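Long-range contacts in putative L-alanine-DL-glutamate epimerase (Burkholderia xenovorans, PDB 3GO2), which probably acts as a racemase or epimerase of the mandelate racemase/muconate lactonizing enzyme family, and binds magnesium: residues T164-D170 with R197-L203; W177-F181 with L220-A224; L233-A237 with S261-I265; Y122-T128 with F159-N165; D14-R18 with H133-F137. All coordinates share one frame; numbering follows the deposited sequence.

Contact 1 of 5, residues T164-D170 with R197-L203; sequences TNIFIHD and RNLRAHL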
# COMPACT_ATOMS: atom_id res chain seq x y z
N THR A 164 19.20 26.65 18.19
CA THR A 164 20.59 26.66 17.77
C THR A 164 20.80 25.73 16.56
O THR A 164 19.87 25.07 16.10
CB THR A 164 21.55 26.25 18.93
OG1 THR A 164 22.90 26.58 18.56
CG2 THR A 164 21.41 24.75 19.30
N ASN A 165 22.03 25.70 16.07
CA ASN A 165 22.43 24.89 14.91
C ASN A 165 23.60 23.99 15.34
O ASN A 165 23.72 23.66 16.53
CB ASN A 165 22.78 25.79 13.75
CG ASN A 165 21.61 26.65 13.28
OD1 ASN A 165 20.93 26.32 12.28
ND2 ASN A 165 21.36 27.73 13.98
N ILE A 166 24.43 23.56 14.41
CA ILE A 166 25.52 22.62 14.70
C ILE A 166 26.86 23.36 14.75
O ILE A 166 27.24 24.03 13.77
CB ILE A 166 25.63 21.49 13.65
CG1 ILE A 166 24.25 20.89 13.33
CG2 ILE A 166 26.62 20.38 14.14
CD1 ILE A 166 24.26 19.92 12.14
N PHE A 167 27.57 23.20 15.87
CA PHE A 167 28.83 23.88 16.11
C PHE A 167 29.92 22.95 16.60
O PHE A 167 29.68 22.08 17.44
CB PHE A 167 28.66 25.03 17.10
CG PHE A 167 27.89 26.15 16.53
CD1 PHE A 167 28.51 27.06 15.69
CD2 PHE A 167 26.52 26.25 16.73
CE1 PHE A 167 27.77 28.06 15.11
CE2 PHE A 167 25.80 27.27 16.13
CZ PHE A 167 26.44 28.15 15.33
N ILE A 168 31.11 23.19 16.04
CA ILE A 168 32.32 22.47 16.39
C ILE A 168 33.18 23.36 17.29
O ILE A 168 33.67 24.43 16.86
CB ILE A 168 33.13 22.12 15.14
CG1 ILE A 168 32.26 21.41 14.09
CG2 ILE A 168 34.41 21.29 15.56
CD1 ILE A 168 31.55 20.15 14.59
N HIS A 169 33.38 22.89 18.51
CA HIS A 169 34.05 23.63 19.59
C HIS A 169 35.47 23.15 19.87
O HIS A 169 36.30 23.93 20.36
CB HIS A 169 33.25 23.50 20.90
CG HIS A 169 32.01 24.34 20.95
ND1 HIS A 169 32.00 25.63 21.42
CD2 HIS A 169 30.73 24.07 20.58
CE1 HIS A 169 30.77 26.12 21.35
NE2 HIS A 169 29.98 25.19 20.84
N ASP A 170 35.78 21.90 19.55
CA ASP A 170 37.03 21.29 20.02
C ASP A 170 38.06 21.04 18.92
O ASP A 170 38.96 20.20 19.09
CB ASP A 170 36.74 20.01 20.81
CG ASP A 170 36.25 18.86 19.93
OD1 ASP A 170 36.12 19.04 18.69
OD2 ASP A 170 36.00 17.79 20.52
N ARG A 197 29.94 14.52 19.43
CA ARG A 197 30.40 15.03 20.73
C ARG A 197 30.33 16.56 20.83
O ARG A 197 30.08 17.10 21.91
CB ARG A 197 31.82 14.55 21.03
CG ARG A 197 32.87 15.14 20.23
CD ARG A 197 34.25 14.65 20.70
NE ARG A 197 35.25 15.29 19.87
CZ ARG A 197 35.95 14.71 18.90
NH1 ARG A 197 35.83 13.41 18.63
NH2 ARG A 197 36.81 15.44 18.21
N ASN A 198 30.49 17.25 19.71
CA ASN A 198 30.38 18.71 19.70
C ASN A 198 28.93 19.18 19.83
O ASN A 198 28.65 20.12 20.56
CB ASN A 198 31.07 19.28 18.48
CG ASN A 198 32.55 19.39 18.69
OD1 ASN A 198 33.00 20.28 19.43
ND2 ASN A 198 33.31 18.43 18.13
N LEU A 199 28.01 18.49 19.14
CA LEU A 199 26.57 18.72 19.38
C LEU A 199 26.22 18.57 20.84
O LEU A 199 25.53 19.40 21.42
CB LEU A 199 25.69 17.72 18.61
CG LEU A 199 25.25 18.14 17.23
CD1 LEU A 199 24.66 16.93 16.47
CD2 LEU A 199 24.27 19.34 17.35
N ARG A 200 26.66 17.47 21.44
CA ARG A 200 26.39 17.24 22.85
C ARG A 200 26.98 18.37 23.75
O ARG A 200 26.28 18.91 24.62
CB ARG A 200 26.94 15.89 23.30
CG ARG A 200 26.80 15.72 24.80
CD ARG A 200 27.33 14.41 25.29
NE ARG A 200 26.48 13.27 24.95
CZ ARG A 200 25.21 13.10 25.32
NH1 ARG A 200 24.56 14.00 26.05
NH2 ARG A 200 24.59 11.99 24.95
N ALA A 201 28.26 18.68 23.55
CA ALA A 201 28.92 19.71 24.38
C ALA A 201 28.19 21.05 24.28
O ALA A 201 27.93 21.71 25.30
CB ALA A 201 30.41 19.86 24.00
N HIS A 202 27.88 21.45 23.04
CA HIS A 202 27.15 22.70 22.77
C HIS A 202 25.79 22.76 23.43
O HIS A 202 25.45 23.74 24.12
CB HIS A 202 27.03 22.90 21.26
CG HIS A 202 26.35 24.17 20.86
ND1 HIS A 202 27.05 25.31 20.53
CD2 HIS A 202 25.04 24.46 20.68
CE1 HIS A 202 26.19 26.27 20.21
NE2 HIS A 202 24.96 25.77 20.30
N LEU A 203 24.99 21.72 23.22
CA LEU A 203 23.67 21.66 23.77
C LEU A 203 23.68 21.59 25.31
O LEU A 203 22.82 22.17 25.96
CB LEU A 203 22.90 20.47 23.18
CG LEU A 203 22.48 20.67 21.73
CD1 LEU A 203 21.98 19.32 21.16
CD2 LEU A 203 21.38 21.71 21.65
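A beta-alpha packing contact of the TIM barrel brings Thr164 and Phe167 of strand 161-168, and His169 and Asp170 just after it, onto His202, Asn198 and Arg197 of helix 193-210, the helix that leads on to the parallel strand 215-219. His202 is gripped at both ring nitrogens. Its CG stands anti to the backbone N (chi1 -178°), which sends the imidazole out from the helix toward the strand. There NE2 lies 2.8 Å from Thr164 OG1, and ND1 makes a nearly straight bond (173°) to His169 NE2 at 2.9 Å. Both partners sit at the ring edge, so they fix its rotation. Phe167 lies alongside, its plane only 24° from that of His202 but slid so far that the rings barely overlap, with CD2 3.5 Å from His202 CE1. Apart from these groups, Ile166 CG2 meets Leu199 CG at 4.1 Å.

One turn back along the helix, Asn198 reads the strand end with both halves of its amide. OD1 accepts from His169 N at 2.8 Å and, weakly, from Asp170 N, while ND2 serves the backbone O of Lys194 as well as Asp170. The bond from Asn198 ND2 to Asp170 OD1, 2.9 Å, comes from above the carboxylate plane. At the solvent-exposed end, Arg197 NE closes a salt bridge with Asp170 OD2 at 2.7 Å, using the syn lone pair of the oxygen.

Contact 2 of 5, residues W177-F181 with L220-A224; sequences WRPGF and LNFNA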
# COMPACT_ATOMS: atom_id res chain seq x y z
N TRP A 177 29.06 23.99 11.51
CA TRP A 177 29.14 22.78 10.72
C TRP A 177 27.92 22.80 9.81
O TRP A 177 26.80 22.52 10.26
CB TRP A 177 29.14 21.54 11.61
CG TRP A 177 29.25 20.21 10.85
CD1 TRP A 177 28.25 19.27 10.63
CD2 TRP A 177 30.41 19.71 10.19
NE1 TRP A 177 28.75 18.24 9.90
CE2 TRP A 177 30.06 18.48 9.61
CE3 TRP A 177 31.70 20.20 10.01
CZ2 TRP A 177 30.96 17.71 8.87
CZ3 TRP A 177 32.61 19.43 9.28
CH2 TRP A 177 32.22 18.20 8.72
N ARG A 178 28.14 23.14 8.53
CA ARG A 178 27.06 23.34 7.55
C ARG A 178 27.41 22.68 6.21
O ARG A 178 27.28 23.29 5.14
CB ARG A 178 26.80 24.83 7.31
CG ARG A 178 26.45 25.62 8.56
CD ARG A 178 26.70 27.08 8.35
NE ARG A 178 25.92 27.54 7.22
CZ ARG A 178 26.27 28.52 6.40
NH1 ARG A 178 25.47 28.82 5.37
NH2 ARG A 178 27.41 29.20 6.57
N PRO A 179 27.84 21.41 6.26
CA PRO A 179 28.22 20.75 5.01
C PRO A 179 27.10 20.69 3.96
O PRO A 179 27.36 20.65 2.76
CB PRO A 179 28.62 19.33 5.46
CG PRO A 179 27.81 19.09 6.66
CD PRO A 179 27.78 20.46 7.38
N GLY A 180 25.85 20.66 4.39
CA GLY A 180 24.75 20.67 3.42
C GLY A 180 24.72 21.91 2.55
O GLY A 180 24.16 21.88 1.45
N PHE A 181 25.33 22.99 3.06
CA PHE A 181 25.49 24.23 2.29
C PHE A 181 26.96 24.50 1.92
O PHE A 181 27.33 25.66 1.61
CB PHE A 181 24.91 25.42 3.07
CG PHE A 181 23.46 25.30 3.45
CD1 PHE A 181 22.52 24.69 2.62
CD2 PHE A 181 22.99 25.90 4.61
CE1 PHE A 181 21.19 24.62 2.97
CE2 PHE A 181 21.65 25.83 4.96
CZ PHE A 181 20.76 25.20 4.14
N LEU A 220 19.02 21.17 12.23
CA LEU A 220 20.02 20.46 11.47
C LEU A 220 20.05 20.80 9.98
O LEU A 220 20.92 20.30 9.25
CB LEU A 220 19.82 18.96 11.65
CG LEU A 220 19.78 18.50 13.09
CD1 LEU A 220 19.46 16.96 13.14
CD2 LEU A 220 21.10 18.84 13.83
N ASN A 221 19.10 21.62 9.53
CA ASN A 221 19.00 22.02 8.14
C ASN A 221 19.10 20.78 7.23
O ASN A 221 18.42 19.80 7.48
CB ASN A 221 20.01 23.12 7.80
CG ASN A 221 19.71 24.44 8.48
OD1 ASN A 221 18.93 25.28 7.97
ND2 ASN A 221 20.31 24.65 9.61
N PHE A 222 19.95 20.83 6.20
CA PHE A 222 20.13 19.71 5.28
C PHE A 222 21.49 19.03 5.53
O PHE A 222 22.09 18.51 4.60
CB PHE A 222 20.15 20.19 3.82
CG PHE A 222 18.83 20.71 3.26
CD1 PHE A 222 18.00 19.87 2.49
CD2 PHE A 222 18.50 22.05 3.34
CE1 PHE A 222 16.85 20.37 1.88
CE2 PHE A 222 17.35 22.54 2.74
CZ PHE A 222 16.54 21.71 2.00
N ASN A 223 21.98 19.06 6.78
CA ASN A 223 23.38 18.71 7.05
C ASN A 223 23.72 17.25 7.25
O ASN A 223 24.88 16.93 7.56
CB ASN A 223 23.88 19.54 8.25
CG ASN A 223 23.97 21.01 7.90
OD1 ASN A 223 24.48 21.36 6.83
ND2 ASN A 223 23.44 21.87 8.77
N ALA A 224 22.77 16.36 7.03
CA ALA A 224 23.06 14.92 7.01
C ALA A 224 22.18 14.16 6.02
O ALA A 224 21.36 14.77 5.30
CB ALA A 224 22.90 14.34 8.42
O HOH W 1 27.27 16.07 8.93
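Asn223 holds the two loops together: its OD1 takes the N-H of Gly180 at 2.9 Å; the donor lies in the carbonyl plane of the Asn223 amide, with 144° at the hydrogen. The same oxygen leans on the proline ring, 3.5 Å from Pro179 CD. Gly180 has no side chain, and its CA comes 3.6 Å from Phe222 O. Beside this junction Phe181 meets Phe222 obliquely, CE1 of the first ring 3.7 Å from CD2 of the second. A water also links Trp177 NE1, which donates to it at 2.8 Å, to Asn223 O, to which it donates in turn. This water lies in the plane of the indole, at its edge, while Pro179 CD rests over one indole face.

The turn that carries Asn223 helps set these groups. Residues 220-223 form a type II' beta turn, with Asn223 N bonded to Leu220 O at 3.0 Å, and Asn221 takes the positive phi (48°) at its second position. Arg178 and Asn221, both of which bind fumarate and 2-oxoglutarate, are carried on loops that brace each other, and Asn221 N is tied to the magnesium ligand Asp219. One loop follows strand 175-176, antiparallel to strand 161-168; the other follows the parallel barrel strand 215-219. Arg77 of a neighbouring subunit bonds to Gly180 O, and Ile166 of strand 161-168 packs against Trp177 and Asn223.

Contact 3 of 5, residues L233-A237 with S261-I265; sequences LRELA and SPHPI
Ser261 meets the end of helix 226-235 through its methylene: CB lies 3.7 Å from Leu233 CD1, and OG sits close to both methyl groups of that leucine. The hydroxyl itself is turned back to its own loop. With OG anti to the backbone N (chi1 -179°), it donates to His263 O at 2.7 Å, in the carbonyl plane and on a lone pair, which pins the loop into a tight bend round Pro262. The pyrrolidine of Pro262 then lies against the residues that follow the helix, CG being 3.9 Å from Ala237 O, and the same CG also covers the rim of one face of the next imidazole.

That imidazole belongs to His263, which supplies the hydrogen bond between the segments. NE2 donates to Leu236 O at 2.8 Å; the acceptor lies in the ring plane, but seen from the carbonyl the donor stands 49° above its plane. Leu236 is the first residue to leave helical geometry, so the histidine ties down a carbonyl at the helix end. Both segments lie on the side of the TIM barrel where the strands begin, away from the magnesium site, one ending helix 226-235, the other leading into strand 265-267. Leu233 and His263 run antiparallel alongside one another, and Leu233 CD2 touches the ring edge at His263 CD2, 3.9 Å away. Finally Ile265, opening strand 265-267, sends CD1 to within 4.4 Å of Leu233 CD2. Val244 of strand 243-245 packs against Leu233, His263 and Ile265 alike.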
# COMPACT_ATOMS: atom_id res chain seq x y z
N LEU A 233 19.99 11.67 16.52
CA LEU A 233 18.86 11.43 17.42
C LEU A 233 19.18 10.40 18.52
O LEU A 233 18.74 10.55 19.65
CB LEU A 233 17.63 10.99 16.64
CG LEU A 233 17.09 12.03 15.67
CD1 LEU A 233 15.99 11.38 14.80
CD2 LEU A 233 16.53 13.27 16.39
N ARG A 234 19.95 9.37 18.19
CA ARG A 234 20.39 8.39 19.20
C ARG A 234 21.34 9.00 20.21
O ARG A 234 21.23 8.72 21.42
CB ARG A 234 21.09 7.22 18.53
CG ARG A 234 20.20 6.36 17.73
CD ARG A 234 21.01 5.47 16.79
NE ARG A 234 20.10 4.83 15.86
CZ ARG A 234 20.39 4.44 14.61
NH1 ARG A 234 21.60 4.62 14.10
NH2 ARG A 234 19.43 3.89 13.87
N GLU A 235 22.31 9.78 19.75
CA GLU A 235 23.20 10.49 20.65
C GLU A 235 22.43 11.36 21.64
O GLU A 235 22.77 11.42 22.84
CB GLU A 235 24.18 11.34 19.85
CG GLU A 235 25.09 12.23 20.70
CD GLU A 235 26.15 11.47 21.49
OE1 GLU A 235 26.71 10.50 20.96
OE2 GLU A 235 26.46 11.88 22.63
N LEU A 236 21.42 12.05 21.14
CA LEU A 236 20.68 13.05 21.92
C LEU A 236 19.37 12.51 22.45
O LEU A 236 18.44 13.27 22.73
CB LEU A 236 20.43 14.28 21.05
CG LEU A 236 21.66 14.94 20.46
CD1 LEU A 236 21.26 16.09 19.56
CD2 LEU A 236 22.67 15.38 21.56
N ALA A 237 19.28 11.21 22.61
CA ALA A 237 18.01 10.57 22.92
C ALA A 237 17.43 11.05 24.25
O ALA A 237 16.20 11.12 24.41
CB ALA A 237 18.19 9.06 22.95
N SER A 261 12.43 8.72 16.06
CA SER A 261 12.83 9.87 16.85
C SER A 261 12.09 9.92 18.17
O SER A 261 10.88 9.79 18.17
CB SER A 261 12.51 11.15 16.09
OG SER A 261 12.92 12.28 16.85
N PRO A 262 12.82 10.19 19.28
CA PRO A 262 12.15 10.44 20.56
C PRO A 262 11.86 11.92 20.75
O PRO A 262 11.34 12.32 21.78
CB PRO A 262 13.19 9.98 21.59
CG PRO A 262 14.47 10.33 20.97
CD PRO A 262 14.28 10.11 19.46
N HIS A 263 12.18 12.72 19.74
CA HIS A 263 11.90 14.15 19.71
C HIS A 263 10.93 14.53 18.61
O HIS A 263 10.89 13.91 17.57
CB HIS A 263 13.18 14.92 19.43
CG HIS A 263 14.31 14.57 20.34
ND1 HIS A 263 14.21 14.71 21.70
CD2 HIS A 263 15.54 14.07 20.08
CE1 HIS A 263 15.35 14.32 22.25
NE2 HIS A 263 16.17 13.92 21.30
N PRO A 264 10.18 15.62 18.81
CA PRO A 264 9.35 16.12 17.72
C PRO A 264 10.23 16.53 16.54
O PRO A 264 11.29 17.12 16.74
CB PRO A 264 8.64 17.35 18.34
CG PRO A 264 8.74 17.10 19.84
CD PRO A 264 10.02 16.39 20.06
N ILE A 265 9.79 16.20 15.32
CA ILE A 265 10.52 16.55 14.10
C ILE A 265 9.77 17.63 13.36
O ILE A 265 8.55 17.54 13.13
CB ILE A 265 10.68 15.33 13.16
CG1 ILE A 265 11.49 14.23 13.86
CG2 ILE A 265 11.33 15.71 11.82
CD1 ILE A 265 12.89 14.62 14.27

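Contact 4 of 5, residues Y122-T128 with F159-N165; sequences YWSHCPT and FRAIKTN
Lys163 lies along the ring of Tyr122 where two neighbouring strands of the TIM barrel, 118-123 and 161-168, run parallel. Its CB approaches the tyrosine ring obliquely, 3.6 Å from Tyr122 CE1, and the chain then follows the ring toward the hydroxyl. CG passes farther out, 4.2 Å from Tyr122 CE1, and CD stays within 3.7 Å of that same CE1. A bend at chi3 (80°) turns the next carbon, so that CE comes 3.5 Å from Ser124 OG, a hydroxyl bonded to Glu343. At the tip NZ donates to Tyr122 OH at 2.9 Å. Its stronger partner is Glu245, a magnesium ligand, in a salt bridge; Lys163 is itself a 2-oxoglutarate-binding residue, so Tyr122 probably helps to place a group of the active site.

Backbone bonds carry the pairing: Trp123 N to Ala161 O, Lys163 N to Trp123 O, and beyond the bridge Cys126 N to Lys163 O at 2.9 Å. Away from Lys163, Trp123 and Phe159 form an offset edge-to-face pair, the indole edge toward the phenyl face, planes 73° apart, and Cys126 SG meets Ile162 CG2 at 3.8 Å. After the cis peptide before Pro127, helix 128-132 begins. Asn165, which binds fumarate as His125 does, is gripped there. Its ND2 donates to a water that also takes the N-H of His125, and to Thr128 OG1 at 2.7 Å.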
# COMPACT_ATOMS: atom_id res chain seq x y z
N TYR A 122 10.09 31.90 19.47
CA TYR A 122 11.40 31.42 19.90
C TYR A 122 12.47 32.34 19.33
O TYR A 122 12.31 32.87 18.22
CB TYR A 122 11.63 29.95 19.53
CG TYR A 122 11.78 29.57 18.06
CD1 TYR A 122 13.03 29.60 17.43
CD2 TYR A 122 10.69 29.15 17.31
CE1 TYR A 122 13.18 29.23 16.10
CE2 TYR A 122 10.84 28.75 15.99
CZ TYR A 122 12.08 28.79 15.39
OH TYR A 122 12.21 28.41 14.07
N TRP A 123 13.51 32.57 20.11
CA TRP A 123 14.65 33.36 19.70
C TRP A 123 15.56 32.45 18.88
O TRP A 123 16.22 31.54 19.42
CB TRP A 123 15.36 33.92 20.96
CG TRP A 123 16.64 34.66 20.75
CD1 TRP A 123 17.41 34.72 19.62
CD2 TRP A 123 17.34 35.43 21.75
NE1 TRP A 123 18.53 35.47 19.85
CE2 TRP A 123 18.52 35.91 21.15
CE3 TRP A 123 17.07 35.75 23.08
CZ2 TRP A 123 19.44 36.72 21.84
CZ3 TRP A 123 17.99 36.55 23.77
CH2 TRP A 123 19.15 37.02 23.15
N SER A 124 15.56 32.71 17.57
CA SER A 124 16.26 31.85 16.61
C SER A 124 17.71 32.24 16.42
O SER A 124 18.14 33.33 16.84
CB SER A 124 15.49 31.86 15.30
OG SER A 124 15.85 30.77 14.47
N HIS A 125 18.49 31.37 15.78
CA HIS A 125 19.93 31.63 15.57
C HIS A 125 20.61 32.11 16.85
O HIS A 125 21.34 33.14 16.87
CB HIS A 125 20.12 32.61 14.43
CG HIS A 125 19.46 32.13 13.17
ND1 HIS A 125 18.21 32.56 12.78
CD2 HIS A 125 19.84 31.19 12.27
CE1 HIS A 125 17.86 31.92 11.67
NE2 HIS A 125 18.83 31.09 11.34
N CYS A 126 20.38 31.32 17.88
CA CYS A 126 20.77 31.63 19.26
C CYS A 126 21.54 30.47 19.83
O CYS A 126 20.93 29.50 20.30
CB CYS A 126 19.51 31.86 20.09
SG CYS A 126 19.87 32.26 21.84
N PRO A 127 22.88 30.55 19.86
CA PRO A 127 23.78 31.70 19.63
C PRO A 127 24.40 31.81 18.23
O PRO A 127 25.43 32.47 18.02
CB PRO A 127 24.88 31.45 20.69
CG PRO A 127 24.88 29.94 20.87
CD PRO A 127 23.62 29.36 20.32
N THR A 128 23.75 31.19 17.25
CA THR A 128 24.29 31.11 15.91
C THR A 128 24.77 32.43 15.30
O THR A 128 25.87 32.49 14.75
CB THR A 128 23.24 30.45 15.01
OG1 THR A 128 22.80 29.25 15.62
CG2 THR A 128 23.74 30.22 13.61
N PHE A 159 12.38 35.07 27.26
CA PHE A 159 12.08 34.24 26.08
C PHE A 159 11.91 32.83 26.56
O PHE A 159 12.56 32.43 27.53
CB PHE A 159 13.12 34.42 24.98
CG PHE A 159 13.03 35.75 24.34
CD1 PHE A 159 13.82 36.81 24.77
CD2 PHE A 159 12.04 36.01 23.40
CE1 PHE A 159 13.68 38.08 24.21
CE2 PHE A 159 11.90 37.27 22.83
CZ PHE A 159 12.70 38.30 23.24
N ARG A 160 10.96 32.13 25.95
CA ARG A 160 10.53 30.83 26.42
C ARG A 160 11.16 29.69 25.65
O ARG A 160 10.99 28.52 26.04
CB ARG A 160 9.03 30.70 26.28
CG ARG A 160 8.24 31.78 27.03
CD ARG A 160 6.82 31.80 26.55
NE ARG A 160 6.06 32.87 27.20
CZ ARG A 160 4.75 33.05 27.09
NH1 ARG A 160 4.00 32.24 26.33
NH2 ARG A 160 4.17 34.06 27.73
N ALA A 161 11.83 30.02 24.55
CA ALA A 161 12.44 29.03 23.65
C ALA A 161 13.54 29.67 22.82
O ALA A 161 13.47 30.84 22.47
CB ALA A 161 11.40 28.39 22.76
N ILE A 162 14.58 28.88 22.52
CA ILE A 162 15.70 29.31 21.68
C ILE A 162 16.03 28.20 20.69
O ILE A 162 15.80 27.03 20.99
CB ILE A 162 16.98 29.65 22.52
CG1 ILE A 162 17.44 28.45 23.33
CG2 ILE A 162 16.70 30.83 23.45
CD1 ILE A 162 18.67 28.74 24.22
N LYS A 163 16.57 28.57 19.52
CA LYS A 163 17.01 27.61 18.53
C LYS A 163 18.46 27.76 18.18
O LYS A 163 18.91 28.86 17.90
CB LYS A 163 16.18 27.71 17.27
CG LYS A 163 16.38 26.52 16.33
CD LYS A 163 15.36 26.43 15.17
CE LYS A 163 15.66 27.35 13.99
NZ LYS A 163 14.58 27.28 12.93
N THR A 164 19.20 26.65 18.19
CA THR A 164 20.59 26.66 17.77
C THR A 164 20.80 25.73 16.56
O THR A 164 19.87 25.07 16.10
CB THR A 164 21.55 26.25 18.93
OG1 THR A 164 22.90 26.58 18.56
CG2 THR A 164 21.41 24.75 19.30
N ASN A 165 22.03 25.70 16.07
CA ASN A 165 22.43 24.89 14.91
C ASN A 165 23.60 23.99 15.34
O ASN A 165 23.72 23.66 16.53
CB ASN A 165 22.78 25.79 13.75
CG ASN A 165 21.61 26.65 13.28
OD1 ASN A 165 20.93 26.32 12.28
ND2 ASN A 165 21.36 27.73 13.98
O HOH W 2 18.82 28.71 14.53

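Contact 5 of 5, residues D14-R18 with H133-F137; sequences DAGWR and HPKFF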
# COMPACT_ATOMS: atom_id res chain seq x y z
N ASP A 14 21.94 46.97 2.26
CA ASP A 14 22.90 46.19 3.03
C ASP A 14 22.28 45.69 4.34
O ASP A 14 21.63 46.46 5.05
CB ASP A 14 24.10 47.07 3.41
CG ASP A 14 25.18 46.30 4.09
OD1 ASP A 14 25.62 45.29 3.51
OD2 ASP A 14 25.57 46.67 5.20
N ALA A 15 22.49 44.41 4.63
CA ALA A 15 22.14 43.82 5.93
C ALA A 15 23.35 43.10 6.56
O ALA A 15 23.22 42.12 7.28
CB ALA A 15 20.90 42.87 5.79
N GLY A 16 24.55 43.61 6.28
CA GLY A 16 25.77 43.17 6.95
C GLY A 16 26.46 42.06 6.21
O GLY A 16 27.39 42.30 5.44
N TRP A 17 25.97 40.83 6.42
CA TRP A 17 26.53 39.62 5.79
C TRP A 17 25.63 39.11 4.67
O TRP A 17 25.87 38.05 4.08
CB TRP A 17 26.71 38.54 6.85
CG TRP A 17 25.44 38.20 7.56
CD1 TRP A 17 24.87 38.89 8.59
CD2 TRP A 17 24.59 37.08 7.31
NE1 TRP A 17 23.71 38.28 8.98
CE2 TRP A 17 23.51 37.17 8.21
CE3 TRP A 17 24.62 36.03 6.40
CZ2 TRP A 17 22.49 36.22 8.25
CZ3 TRP A 17 23.61 35.09 6.43
CH2 TRP A 17 22.55 35.19 7.34
N ARG A 18 24.58 39.88 4.39
CA ARG A 18 23.62 39.60 3.36
C ARG A 18 22.92 40.93 3.05
O ARG A 18 23.16 41.93 3.70
CB ARG A 18 22.61 38.55 3.84
CG ARG A 18 21.89 38.98 5.10
CD ARG A 18 20.86 37.95 5.56
NE ARG A 18 20.27 38.36 6.84
CZ ARG A 18 19.29 37.71 7.46
NH1 ARG A 18 18.79 36.58 6.94
NH2 ARG A 18 18.83 38.17 8.62
N HIS A 133 28.30 35.70 12.92
CA HIS A 133 28.34 37.08 12.43
C HIS A 133 28.60 38.09 13.55
O HIS A 133 27.85 39.05 13.72
CB HIS A 133 27.04 37.37 11.66
CG HIS A 133 26.74 36.36 10.61
ND1 HIS A 133 27.50 36.22 9.47
CD2 HIS A 133 25.75 35.43 10.52
CE1 HIS A 133 27.02 35.24 8.74
NE2 HIS A 133 25.96 34.74 9.34
N PRO A 134 29.69 37.88 14.33
CA PRO A 134 30.02 38.72 15.48
C PRO A 134 30.30 40.20 15.15
O PRO A 134 30.19 41.05 16.04
CB PRO A 134 31.29 38.05 16.05
CG PRO A 134 31.89 37.35 14.90
CD PRO A 134 30.72 36.85 14.10
N LYS A 135 30.66 40.48 13.90
CA LYS A 135 30.83 41.87 13.43
C LYS A 135 29.52 42.64 13.52
O LYS A 135 29.51 43.87 13.64
CB LYS A 135 31.38 41.87 12.00
CG LYS A 135 31.27 43.20 11.24
CD LYS A 135 32.58 43.65 10.59
CE LYS A 135 33.35 44.60 11.51
NZ LYS A 135 34.85 44.48 11.38
N PHE A 136 28.40 41.91 13.45
CA PHE A 136 27.09 42.56 13.38
C PHE A 136 26.21 42.33 14.59
O PHE A 136 25.41 43.20 14.97
CB PHE A 136 26.40 42.10 12.10
CG PHE A 136 27.17 42.45 10.89
CD1 PHE A 136 27.30 43.79 10.50
CD2 PHE A 136 27.81 41.48 10.15
CE1 PHE A 136 28.04 44.12 9.39
CE2 PHE A 136 28.54 41.82 9.02
CZ PHE A 136 28.66 43.15 8.65
N PHE A 137 26.36 41.15 15.20
CA PHE A 137 25.57 40.77 16.36
C PHE A 137 26.50 40.39 17.48
O PHE A 137 27.23 39.40 17.40
CB PHE A 137 24.70 39.55 16.02
CG PHE A 137 23.96 39.67 14.73
CD1 PHE A 137 22.90 40.56 14.60
CD2 PHE A 137 24.32 38.92 13.65
CE1 PHE A 137 22.21 40.68 13.43
CE2 PHE A 137 23.62 39.03 12.44
CZ PHE A 137 22.56 39.92 12.35
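Trp17 and His133 stack face to face, joining a loop of the N-terminal capping domain to the barrel domain in the two-domain fold of the enolase superfamily. The indole sits on the turn between strands 5-14 and 19-27, the imidazole just past the end of helix 128-132. Their planes are only 13° apart, and the centroid of the five-membered indole ring is 3.6 Å from that of His133. His133 NE2 lies over the centre of the indole system, whereas the chain of Arg18 covers the opposite face, so the indole is sandwiched. Trp17 reaches this position with CG between its backbone N and carbonyl carbon (chi1 58°).

Phe137 comes at the indole quite differently, with its plane at 75° to the five-membered ring. It brings its edge to the indole nitrogen, Phe137 CE2 3.5 Å from Trp17 NE1, and neither ring covers the other. Trp129 completes the group, edge-to-face with both Trp17 and His133 and stacked on Phe137. Phe136 takes the turn itself: Gly16 CA lies over its ring face, 3.6 Å from the centroid, a CH-pi contact displaced toward the rim, while Lys135 CG covers the other side. The indole lies about 7 Å from the side chain of His125, a fumarate-binding residue, so this loop is placed near the active-site mouth, as capping-domain loops are in this superfamily. Within the barrel-side loop one carbonyl takes two bonds: His133 O accepts from Phe136 N at 2.9 Å and from Phe137 N at 3.0 Å.

Contacts 1 to 4 belong to the TIM barrel, and contact 5 joins it to the capping domain. Strand 161-168 runs through contacts 4 and 1, which share Thr164 and Asn165 and have centres 14 Å apart. Contact 2 touches both through a weak hydrogen bond between Asn165 and Asn221, and contact 1 also through the backbone bond of Ile166 with Trp177; its segments alternate with those of contact 1, as do those of contacts 4 and 5. Contact 3, last in sequence, reaches contact 1 through the Arg200-Glu235 salt bridge; its centre is about 32 Å from that of contact 5. Contacts 1, 2 and 4 carry ligand-binding residues, contact 5 lies nearby, and contact 3 sits away from the metal.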